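Local coordinates for protein adenylyltransferase VopS (Vibrio parahaemolyticus, PDB 3LET) that transfers AMP from ATP to a threonine of host Rho GTPases, blocking their binding to downstream effectors and so actin assembly in infected cells, at residues L210-D224 / F277-I291. Residues are numbered along the deposited sequence; the frame is centred on the assembly and turned at random.
Sequences LKELHARLVPNVERD and FTDGNGRMGRMLYAI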
ATOM      1  N   LEU A 210       1.623  -0.021  12.695  1.00 13.79           N
ATOM      2  CA  LEU A 210       0.359  -0.591  12.214  1.00 17.12           C
ATOM      3  C   LEU A 210       0.569  -1.999  11.658  1.00 20.37           C
ATOM      4  O   LEU A 210      -0.292  -2.868  11.789  1.00 13.56           O
ATOM      5  CB  LEU A 210      -0.275   0.269  11.125  1.00 11.68           C
ATOM      6  CG  LEU A 210      -0.754   1.662  11.506  1.00 16.57           C
ATOM      7  CD1 LEU A 210      -1.717   2.173  10.414  1.00 11.96           C
ATOM      8  CD2 LEU A 210      -1.449   1.646  12.843  1.00 17.10           C
ATOM      9  N   LYS A 211       1.695  -2.242  11.012  1.00 11.88           N
ATOM     10  CA  LYS A 211       1.916  -3.596  10.477  1.00 10.99           C
ATOM     11  C   LYS A 211       2.078  -4.588  11.632  1.00 20.31           C
ATOM     12  O   LYS A 211       1.643  -5.739  11.545  1.00 18.09           O
ATOM     13  CB  LYS A 211       3.143  -3.619   9.564  1.00 14.01           C
ATOM     14  CG  LYS A 211       2.857  -2.855   8.253  1.00 21.13           C
ATOM     15  CD  LYS A 211       4.130  -2.642   7.430  1.00 27.42           C
ATOM     16  CE  LYS A 211       4.586  -3.944   6.801  1.00 42.98           C
ATOM     17  NZ  LYS A 211       5.448  -3.705   5.612  1.00 56.54           N
ATOM     18  N   GLU A 212       2.694  -4.143  12.715  0.91 13.75           N
ATOM     19  CA  GLU A 212       2.855  -5.011  13.890  1.00 20.43           C
ATOM     20  C   GLU A 212       1.506  -5.328  14.527  1.00 19.24           C
ATOM     21  O   GLU A 212       1.223  -6.467  14.866  1.00 16.51           O
ATOM     22  CB  GLU A 212       3.764  -4.376  14.924  1.00 27.44           C
ATOM     23  CG  GLU A 212       5.190  -4.234  14.457  1.00 36.73           C
ATOM     24  CD  GLU A 212       6.094  -3.676  15.546  1.00 47.28           C
ATOM     25  OE1 GLU A 212       5.977  -4.144  16.708  1.00 45.54           O
ATOM     26  OE2 GLU A 212       6.906  -2.769  15.229  1.00 51.37           O
ATOM     27  N   LEU A 213       0.658  -4.324  14.662  1.00 13.95           N
ATOM     28  CA  LEU A 213      -0.694  -4.555  15.190  1.00 13.48           C
ATOM     29  C   LEU A 213      -1.452  -5.499  14.268  1.00 15.87           C
ATOM     30  O   LEU A 213      -2.055  -6.463  14.709  1.00 19.25           O
ATOM     31  CB  LEU A 213      -1.449  -3.228  15.322  1.00 15.07           C
ATOM     32  CG  LEU A 213      -2.937  -3.346  15.676  1.00 19.86           C
ATOM     33  CD1 LEU A 213      -3.169  -4.170  16.969  1.00 15.62           C
ATOM     34  CD2 LEU A 213      -3.543  -1.932  15.800  1.00 19.26           C
ATOM     35  N   HIS A 214      -1.428  -5.206  12.968  1.00 12.23           N
ATOM     36  CA  HIS A 214      -2.145  -6.018  11.997  1.00 15.61           C
ATOM     37  C   HIS A 214      -1.723  -7.497  12.078  1.00 17.67           C
ATOM     38  O   HIS A 214      -2.571  -8.398  12.017  1.00 17.16           O
ATOM     39  CB  HIS A 214      -1.875  -5.440  10.599  1.00 12.99           C
ATOM     40  CG  HIS A 214      -2.496  -6.225   9.492  1.00 17.32           C
ATOM     41  ND1 HIS A 214      -1.796  -7.159   8.767  1.00 21.26           N
ATOM     42  CD2 HIS A 214      -3.746  -6.197   8.971  1.00 16.83           C
ATOM     43  CE1 HIS A 214      -2.590  -7.691   7.850  1.00 23.42           C
ATOM     44  NE2 HIS A 214      -3.774  -7.119   7.950  1.00 24.05           N
ATOM     45  N   ALA A 215      -0.419  -7.742  12.218  1.00 16.46           N
ATOM     46  CA  ALA A 215       0.112  -9.103  12.285  1.00 26.86           C
ATOM     47  C   ALA A 215      -0.470  -9.906  13.459  1.00 24.52           C
ATOM     48  O   ALA A 215      -0.660 -11.114  13.344  1.00 21.93           O
ATOM     49  CB  ALA A 215       1.648  -9.082  12.358  1.00 31.42           C
ATOM     50  N   ARG A 216      -0.757  -9.236  14.575  1.00 15.36           N
ATOM     51  CA  ARG A 216      -1.323  -9.890  15.749  1.00 19.84           C
ATOM     52  C   ARG A 216      -2.840  -9.949  15.679  1.00 21.32           C
ATOM     53  O   ARG A 216      -3.461 -10.857  16.215  1.00 21.09           O
ATOM     54  CB  ARG A 216      -0.856  -9.171  17.016  1.00 20.08           C
ATOM     55  CG  ARG A 216       0.651  -9.339  17.241  1.00 31.96           C
ATOM     56  CD  ARG A 216       1.146  -8.550  18.444  1.00 31.98           C
ATOM     57  NE  ARG A 216       0.472  -8.993  19.658  1.00 29.33           N
ATOM     58  CZ  ARG A 216       0.262  -8.237  20.735  1.00 35.92           C
ATOM     59  NH1 ARG A 216       0.664  -6.982  20.778  1.00 31.77           N
ATOM     60  NH2 ARG A 216      -0.355  -8.743  21.780  1.00 36.05           N
ATOM     61  N   LEU A 217      -3.436  -9.001  14.970  1.00 14.97           N
ATOM     62  CA  LEU A 217      -4.883  -8.922  14.893  1.00 16.11           C
ATOM     63  C   LEU A 217      -5.450  -9.865  13.828  1.00 24.76           C
ATOM     64  O   LEU A 217      -6.551 -10.390  13.984  1.00 24.98           O
ATOM     65  CB  LEU A 217      -5.286  -7.493  14.578  1.00 20.98           C
ATOM     66  CG  LEU A 217      -6.762  -7.192  14.382  1.00 21.90           C
ATOM     67  CD1 LEU A 217      -7.539  -7.474  15.688  1.00 18.26           C
ATOM     68  CD2 LEU A 217      -6.923  -5.723  13.945  1.00 24.61           C
ATOM     69  N   VAL A 218      -4.688 -10.065  12.752  1.00 16.92           N
ATOM     70  CA  VAL A 218      -5.132 -10.832  11.584  1.00 23.91           C
ATOM     71  C   VAL A 218      -4.074 -11.909  11.340  1.00 33.69           C
ATOM     72  O   VAL A 218      -3.368 -11.872  10.347  1.00 29.39           O
ATOM     73  CB  VAL A 218      -5.240  -9.898  10.347  1.00 27.60           C
ATOM     74  CG1 VAL A 218      -5.995 -10.571   9.192  1.00 35.99           C
ATOM     75  CG2 VAL A 218      -5.960  -8.600  10.742  1.00 32.56           C
ATOM     76  N   PRO A 219      -3.924 -12.862  12.270  1.00 46.94           N
ATOM     77  CA  PRO A 219      -2.742 -13.711  12.056  1.00 60.81           C
ATOM     78  C   PRO A 219      -2.815 -14.560  10.777  1.00 66.07           C
ATOM     79  O   PRO A 219      -3.899 -14.910  10.292  1.00 49.08           O
ATOM     80  CB  PRO A 219      -2.695 -14.588  13.315  1.00 67.13           C
ATOM     81  CG  PRO A 219      -3.478 -13.830  14.346  1.00 67.85           C
ATOM     82  CD  PRO A 219      -4.562 -13.113  13.574  1.00 59.62           C
ATOM     83  N   ASN A 220      -1.646 -14.860  10.225  1.00 79.17           N
ATOM     84  CA  ASN A 220      -1.551 -15.653   9.005  1.00 94.42           C
ATOM     85  C   ASN A 220      -2.483 -15.187   7.886  1.00 76.52           C
ATOM     86  O   ASN A 220      -2.978 -15.980   7.084  1.00 59.59           O
ATOM     87  CB  ASN A 220      -1.776 -17.131   9.315  1.00115.01           C
ATOM     88  CG  ASN A 220      -0.525 -17.804   9.841  1.00122.25           C
ATOM     89  OD1 ASN A 220       0.535 -17.183   9.938  1.00119.71           O
ATOM     90  ND2 ASN A 220      -0.638 -19.083  10.175  1.00127.77           N
ATOM     91  N   VAL A 221      -2.726 -13.888   7.840  1.00 70.78           N
ATOM     92  CA  VAL A 221      -3.226 -13.283   6.629  1.00 63.38           C
ATOM     93  C   VAL A 221      -2.222 -13.670   5.552  1.00 80.95           C
ATOM     94  O   VAL A 221      -1.039 -13.865   5.848  1.00 84.90           O
ATOM     95  CB  VAL A 221      -3.265 -11.757   6.758  1.00 53.32           C
ATOM     96  CG1 VAL A 221      -1.884 -11.225   7.140  1.00 53.43           C
ATOM     97  CG2 VAL A 221      -3.739 -11.127   5.465  1.00 52.23           C
ATOM     98  N   GLU A 222      -2.677 -13.801   4.314  1.00 98.51           N
ATOM     99  CA  GLU A 222      -1.757 -14.045   3.209  1.00113.36           C
ATOM    100  C   GLU A 222      -1.252 -12.698   2.688  1.00110.04           C
ATOM    101  O   GLU A 222      -2.021 -11.742   2.592  1.00101.73           O
ATOM    102  CB  GLU A 222      -2.441 -14.858   2.106  1.00119.23           C
ATOM    103  CG  GLU A 222      -3.642 -14.175   1.478  1.00115.25           C
ATOM    104  CD  GLU A 222      -3.246 -13.148   0.437  1.00111.09           C
ATOM    105  OE1 GLU A 222      -2.447 -13.490  -0.465  1.00112.82           O
ATOM    106  OE2 GLU A 222      -3.736 -12.003   0.520  1.00105.88           O
ATOM    107  N   ARG A 223       0.037 -12.622   2.365  1.00102.36           N
ATOM    108  CA  ARG A 223       0.684 -11.348   2.044  1.00 98.23           C
ATOM    109  C   ARG A 223       1.014 -11.196   0.556  1.00 80.50           C
ATOM    110  O   ARG A 223       1.849 -10.375   0.175  1.00 84.24           O
ATOM    111  CB  ARG A 223       1.967 -11.209   2.862  1.00108.80           C
ATOM    112  CG  ARG A 223       2.952 -12.339   2.630  1.00120.29           C
ATOM    113  CD  ARG A 223       4.120 -12.284   3.596  1.00129.31           C
ATOM    114  NE  ARG A 223       4.915 -13.509   3.542  1.00138.04           N
ATOM    115  CZ  ARG A 223       5.960 -13.763   4.324  1.00142.75           C
ATOM    116  NH1 ARG A 223       6.348 -12.874   5.229  1.00140.07           N
ATOM    117  NH2 ARG A 223       6.618 -14.909   4.200  1.00146.52           N
ATOM    118  N   ASP A 224       0.337 -11.977  -0.277  1.00 53.16           N
ATOM    119  CA  ASP A 224       0.628 -12.056  -1.703  1.00 47.65           C
ATOM    120  C   ASP A 224       0.471 -10.724  -2.461  1.00 32.48           C
ATOM    121  O   ASP A 224      -0.442  -9.954  -2.210  1.00 28.78           O
ATOM    122  CB  ASP A 224      -0.267 -13.115  -2.347  1.00 50.17           C
ATOM    123  CG  ASP A 224       0.250 -13.571  -3.694  1.00 76.31           C
ATOM    124  OD1 ASP A 224       1.393 -13.201  -4.050  1.00 87.03           O
ATOM    125  OD2 ASP A 224      -0.479 -14.305  -4.396  1.00 85.48           O
ATOM    126  N   PHE A 277      -3.803  -2.898   3.570  1.00 13.24           N
ATOM    127  CA  PHE A 277      -3.322  -4.256   3.859  1.00 15.96           C
ATOM    128  C   PHE A 277      -3.867  -5.230   2.826  1.00 20.75           C
ATOM    129  O   PHE A 277      -4.863  -4.947   2.178  1.00 19.80           O
ATOM    130  CB  PHE A 277      -3.736  -4.690   5.297  1.00 16.14           C
ATOM    131  CG  PHE A 277      -3.180  -3.792   6.362  1.00 15.96           C
ATOM    132  CD1 PHE A 277      -1.875  -3.970   6.824  1.00 21.32           C
ATOM    133  CD2 PHE A 277      -3.909  -2.725   6.823  1.00 18.70           C
ATOM    134  CE1 PHE A 277      -1.330  -3.108   7.775  1.00 17.66           C
ATOM    135  CE2 PHE A 277      -3.375  -1.844   7.780  1.00 23.37           C
ATOM    136  CZ  PHE A 277      -2.080  -2.057   8.263  1.00 15.98           C
ATOM    137  N   THR A 278      -3.239  -6.396   2.684  1.00 20.80           N
ATOM    138  CA  THR A 278      -3.707  -7.348   1.686  1.00 21.95           C
ATOM    139  C   THR A 278      -5.037  -7.958   2.102  1.00 26.04           C
ATOM    140  O   THR A 278      -5.853  -8.353   1.254  1.00 26.68           O
ATOM    141  CB  THR A 278      -2.677  -8.478   1.452  1.00 28.48           C
ATOM    142  OG1 THR A 278      -2.310  -9.045   2.709  1.00 40.02           O
ATOM    143  CG2 THR A 278      -1.441  -7.931   0.775  1.00 27.91           C
ATOM    144  N   ASP A 279      -5.260  -8.031   3.412  1.00 15.39           N
ATOM    145  CA  ASP A 279      -6.527  -8.510   3.941  1.00 20.06           C
ATOM    146  C   ASP A 279      -6.688  -7.979   5.362  1.00 23.04           C
ATOM    147  O   ASP A 279      -5.721  -7.523   5.984  1.00 17.93           O
ATOM    148  CB  ASP A 279      -6.543 -10.044   3.955  1.00 24.74           C
ATOM    149  CG  ASP A 279      -7.939 -10.638   4.215  1.00 27.20           C
ATOM    150  OD1 ASP A 279      -8.953  -9.887   4.210  1.00 30.44           O
ATOM    151  OD2 ASP A 279      -8.002 -11.881   4.421  1.00 29.16           O
ATOM    152  N   GLY A 280      -7.910  -8.046   5.871  1.00 14.48           N
ATOM    153  CA  GLY A 280      -8.199  -7.558   7.216  1.00 14.85           C
ATOM    154  C   GLY A 280      -8.204  -6.034   7.315  1.00 20.08           C
ATOM    155  O   GLY A 280      -7.978  -5.460   8.388  1.00 16.57           O
ATOM    156  N   ASN A 281      -8.457  -5.357   6.212  1.00 13.57           N
ATOM    157  CA  ASN A 281      -8.605  -3.902   6.273  1.00 13.92           C
ATOM    158  C   ASN A 281      -9.772  -3.457   7.151  1.00 15.82           C
ATOM    159  O   ASN A 281      -9.652  -2.474   7.864  1.00 13.49           O
ATOM    160  CB  ASN A 281      -8.800  -3.333   4.865  1.00 11.08           C
ATOM    161  CG  ASN A 281      -7.556  -3.503   4.040  1.00 20.10           C
ATOM    162  OD1 ASN A 281      -6.522  -2.977   4.409  1.00 17.86           O
ATOM    163  ND2 ASN A 281      -7.633  -4.267   2.956  1.00 20.76           N
ATOM    164  N   GLY A 282     -10.900  -4.155   7.070  1.00 16.81           N
ATOM    165  CA  GLY A 282     -12.061  -3.773   7.862  1.00 18.73           C
ATOM    166  C   GLY A 282     -11.736  -3.909   9.350  1.00 18.16           C
ATOM    167  O   GLY A 282     -12.010  -3.003  10.160  1.00 14.75           O
ATOM    168  N   ARG A 283     -11.091  -5.018   9.713  1.00 15.72           N
ATOM    169  CA  ARG A 283     -10.717  -5.244  11.113  1.00 14.88           C
ATOM    170  C   ARG A 283      -9.737  -4.182  11.574  1.00 12.73           C
ATOM    171  O   ARG A 283      -9.866  -3.670  12.678  1.00 18.10           O
ATOM    172  CB  ARG A 283     -10.020  -6.604  11.277  1.00 19.12           C
ATOM    173  CG  ARG A 283     -10.997  -7.745  11.347  1.00 25.79           C
ATOM    174  CD  ARG A 283     -10.253  -9.066  11.359  1.00 30.68           C
ATOM    175  NE  ARG A 283     -11.207 -10.152  11.487  1.00 32.96           N
ATOM    176  CZ  ARG A 283     -11.188 -11.063  12.451  1.00 32.98           C
ATOM    177  NH1 ARG A 283     -10.230 -11.042  13.366  1.00 21.46           N
ATOM    178  NH2 ARG A 283     -12.116 -12.012  12.473  1.00 27.75           N
ATOM    179  N   MET A 284      -8.743  -3.859  10.751  1.00 13.18           N
ATOM    180  CA  MET A 284      -7.770  -2.843  11.154  1.00 13.72           C
ATOM    181  C   MET A 284      -8.413  -1.478  11.288  1.00 11.48           C
ATOM    182  O   MET A 284      -8.115  -0.734  12.238  1.00 14.55           O
ATOM    183  CB  MET A 284      -6.611  -2.723  10.163  1.00 13.36           C
ATOM    184  CG  MET A 284      -5.459  -3.690  10.444  1.00 26.88           C
ATOM    185  SD  MET A 284      -4.694  -3.394  12.069  1.00 21.50           S
ATOM    186  CE  MET A 284      -3.611  -1.984  11.782  1.00 19.45           C
ATOM    187  N   GLY A 285      -9.224  -1.112  10.298  1.00  9.84           N
ATOM    188  CA  GLY A 285      -9.850   0.212  10.286  1.00 11.82           C
ATOM    189  C   GLY A 285     -10.721   0.431  11.514  1.00 18.15           C
ATOM    190  O   GLY A 285     -10.673   1.488  12.173  1.00 11.00           O
ATOM    191  N   ARG A 286     -11.516  -0.572  11.844  1.00 15.03           N
ATOM    192  CA  ARG A 286     -12.345  -0.507  13.070  1.00 14.66           C
ATOM    193  C   ARG A 286     -11.514  -0.524  14.338  1.00 14.34           C
ATOM    194  O   ARG A 286     -11.817   0.180  15.285  1.00 13.06           O
ATOM    195  CB  ARG A 286     -13.346  -1.663  13.081  1.00 12.84           C
ATOM    196  CG  ARG A 286     -14.319  -1.548  11.924  1.00 15.13           C
ATOM    197  CD  ARG A 286     -15.606  -2.359  12.117  1.00 18.43           C
ATOM    198  NE  ARG A 286     -16.456  -2.175  10.931  1.00 19.13           N
ATOM    199  CZ  ARG A 286     -16.339  -2.898   9.831  1.00 25.70           C
ATOM    200  NH1 ARG A 286     -15.455  -3.889   9.791  1.00 27.20           N
ATOM    201  NH2 ARG A 286     -17.104  -2.648   8.778  1.00 32.43           N
ATOM    202  N   MET A 287     -10.452  -1.325  14.366  1.00 13.17           N
ATOM    203  CA  MET A 287      -9.593  -1.325  15.547  1.00 13.01           C
ATOM    204  C   MET A 287      -8.937   0.055  15.701  1.00 11.75           C
ATOM    205  O   MET A 287      -8.878   0.593  16.813  1.00 12.91           O
ATOM    206  CB  MET A 287      -8.555  -2.453  15.447  1.00 12.78           C
ATOM    207  CG  MET A 287      -7.459  -2.418  16.508  1.00 19.35           C
ATOM    208  SD  MET A 287      -8.125  -2.863  18.148  1.00 20.96           S
ATOM    209  CE  MET A 287      -8.268  -4.657  17.965  1.00 21.26           C
ATOM    210  N   LEU A 288      -8.424   0.659  14.618  1.00  9.58           N
ATOM    211  CA  LEU A 288      -7.803   2.001  14.788  1.00 10.01           C
ATOM    212  C   LEU A 288      -8.824   3.079  15.183  1.00 12.16           C
ATOM    213  O   LEU A 288      -8.508   3.988  15.949  1.00 13.97           O
ATOM    214  CB  LEU A 288      -7.038   2.476  13.533  1.00 11.59           C
ATOM    215  CG  LEU A 288      -5.840   1.582  13.184  1.00 12.85           C
ATOM    216  CD1 LEU A 288      -5.136   2.161  11.958  1.00 11.83           C
ATOM    217  CD2 LEU A 288      -4.852   1.468  14.316  1.00 18.95           C
ATOM    218  N   TYR A 289     -10.037   2.982  14.657  1.00 13.23           N
ATOM    219  CA  TYR A 289     -11.090   3.932  15.020  1.00 15.31           C
ATOM    220  C   TYR A 289     -11.330   3.829  16.526  1.00 14.60           C
ATOM    221  O   TYR A 289     -11.370   4.857  17.220  1.00 16.78           O
ATOM    222  CB  TYR A 289     -12.390   3.595  14.275  1.00 11.83           C
ATOM    223  CG  TYR A 289     -13.575   4.449  14.730  1.00 12.35           C
ATOM    224  CD1 TYR A 289     -13.719   5.767  14.274  1.00 16.48           C
ATOM    225  CD2 TYR A 289     -14.536   3.929  15.602  1.00 13.46           C
ATOM    226  CE1 TYR A 289     -14.800   6.558  14.664  1.00 15.44           C
ATOM    227  CE2 TYR A 289     -15.641   4.731  16.023  1.00 13.02           C
ATOM    228  CZ  TYR A 289     -15.758   6.025  15.547  1.00 21.53           C
ATOM    229  OH  TYR A 289     -16.825   6.801  15.974  1.00 19.25           O
ATOM    230  N   ALA A 290     -11.515   2.595  17.015  1.00 12.74           N
ATOM    231  CA  ALA A 290     -11.781   2.361  18.443  1.00 15.27           C
ATOM    232  C   ALA A 290     -10.629   2.830  19.314  1.00 15.51           C
ATOM    233  O   ALA A 290     -10.847   3.433  20.351  1.00 13.62           O
ATOM    234  CB  ALA A 290     -12.064   0.886  18.726  1.00 18.14           C
ATOM    235  N   ILE A 291      -9.395   2.531  18.934  1.00 12.55           N
ATOM    236  CA  ILE A 291      -8.275   2.971  19.751  1.00 13.73           C
ATOM    237  C   ILE A 291      -8.247   4.492  19.811  1.00 16.15           C
ATOM    238  O   ILE A 291      -8.055   5.067  20.884  1.00 16.84           O
ATOM    239  CB  ILE A 291      -6.943   2.471  19.193  1.00 15.27           C
ATOM    240  CG1 ILE A 291      -6.880   0.937  19.273  1.00 12.22           C
ATOM    241  CG2 ILE A 291      -5.762   3.103  19.943  1.00 14.71           C
ATOM    242  CD1 ILE A 291      -5.733   0.360  18.381  1.00 15.63           C
TER
HETATM  243  O   HOH W   1      -6.000 -13.527   4.069  1.00 34.71           O
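Thr278 OG1 donates to the backbone oxygen of Glu222 at 2.7 Å, somewhat tilted from the carbonyl plane, and ties the Fic-motif loop to the chain after helix 207-217, poorly ordered from Asn220 to Arg223. Beside it, Val221 CG2 packs against Asp279 CB at 3.4 Å, while a water bound to Asp279 OD2 makes a weak link to Glu222 N. A second bond comes from His214, whose NE2 donates to Asp279 O over 2.8 Å with an N-H...O angle of 165°, and the oxygen lies close to the imidazole plane. The ring's rotation is further defined by its faces: Phe277 forms an offset stack on one (centroids 4.2 Å apart, planes nearly parallel), whereas Val218 CB covers the rim of the opposite face. Met284 CG meets the ring edge, 3.4 Å from His214 CD2. The first torsion of His214 (chi1 177°) swings the ring away from its own backbone N, which lays one face on Phe277 and brings NE2 to Asp279 O.

Farther along, knobs-into-holes packing takes over. Met284, bent at chi2 and chi3, inserts among Leu210, Leu213, His214 and Leu217; reciprocally, Leu213 enters the hole of Met284, Met287, Leu288 and Ile291. Leu217 CD1 reaches Met287 CE at 3.7 Å, which extends the apolar seam. The axes of 210-217 and 281-291 approach to 10.4 Å at 117°.

Phe277 to Arg286 follow the Fic signature, FxDGNGRxxR here, and Gly280, Asn281, Gly282 and Arg286 probably bind ATP, as in related enzymes. Asn281 OD1 accepts from Phe277 N in the carbonyl plane, and its ND2 donates to Phe277 O from above that carbonyl's plane, bracing the loop before the helix. Arg283 turns to a salt bridge with Asp186 of helix 184-199, which also packs on Leu213, Met287 and Ile291; Val271 of helix 260-274 touches Phe277, Met284 and Leu288, and helix 168-179 adjoins Arg286 and Ala290.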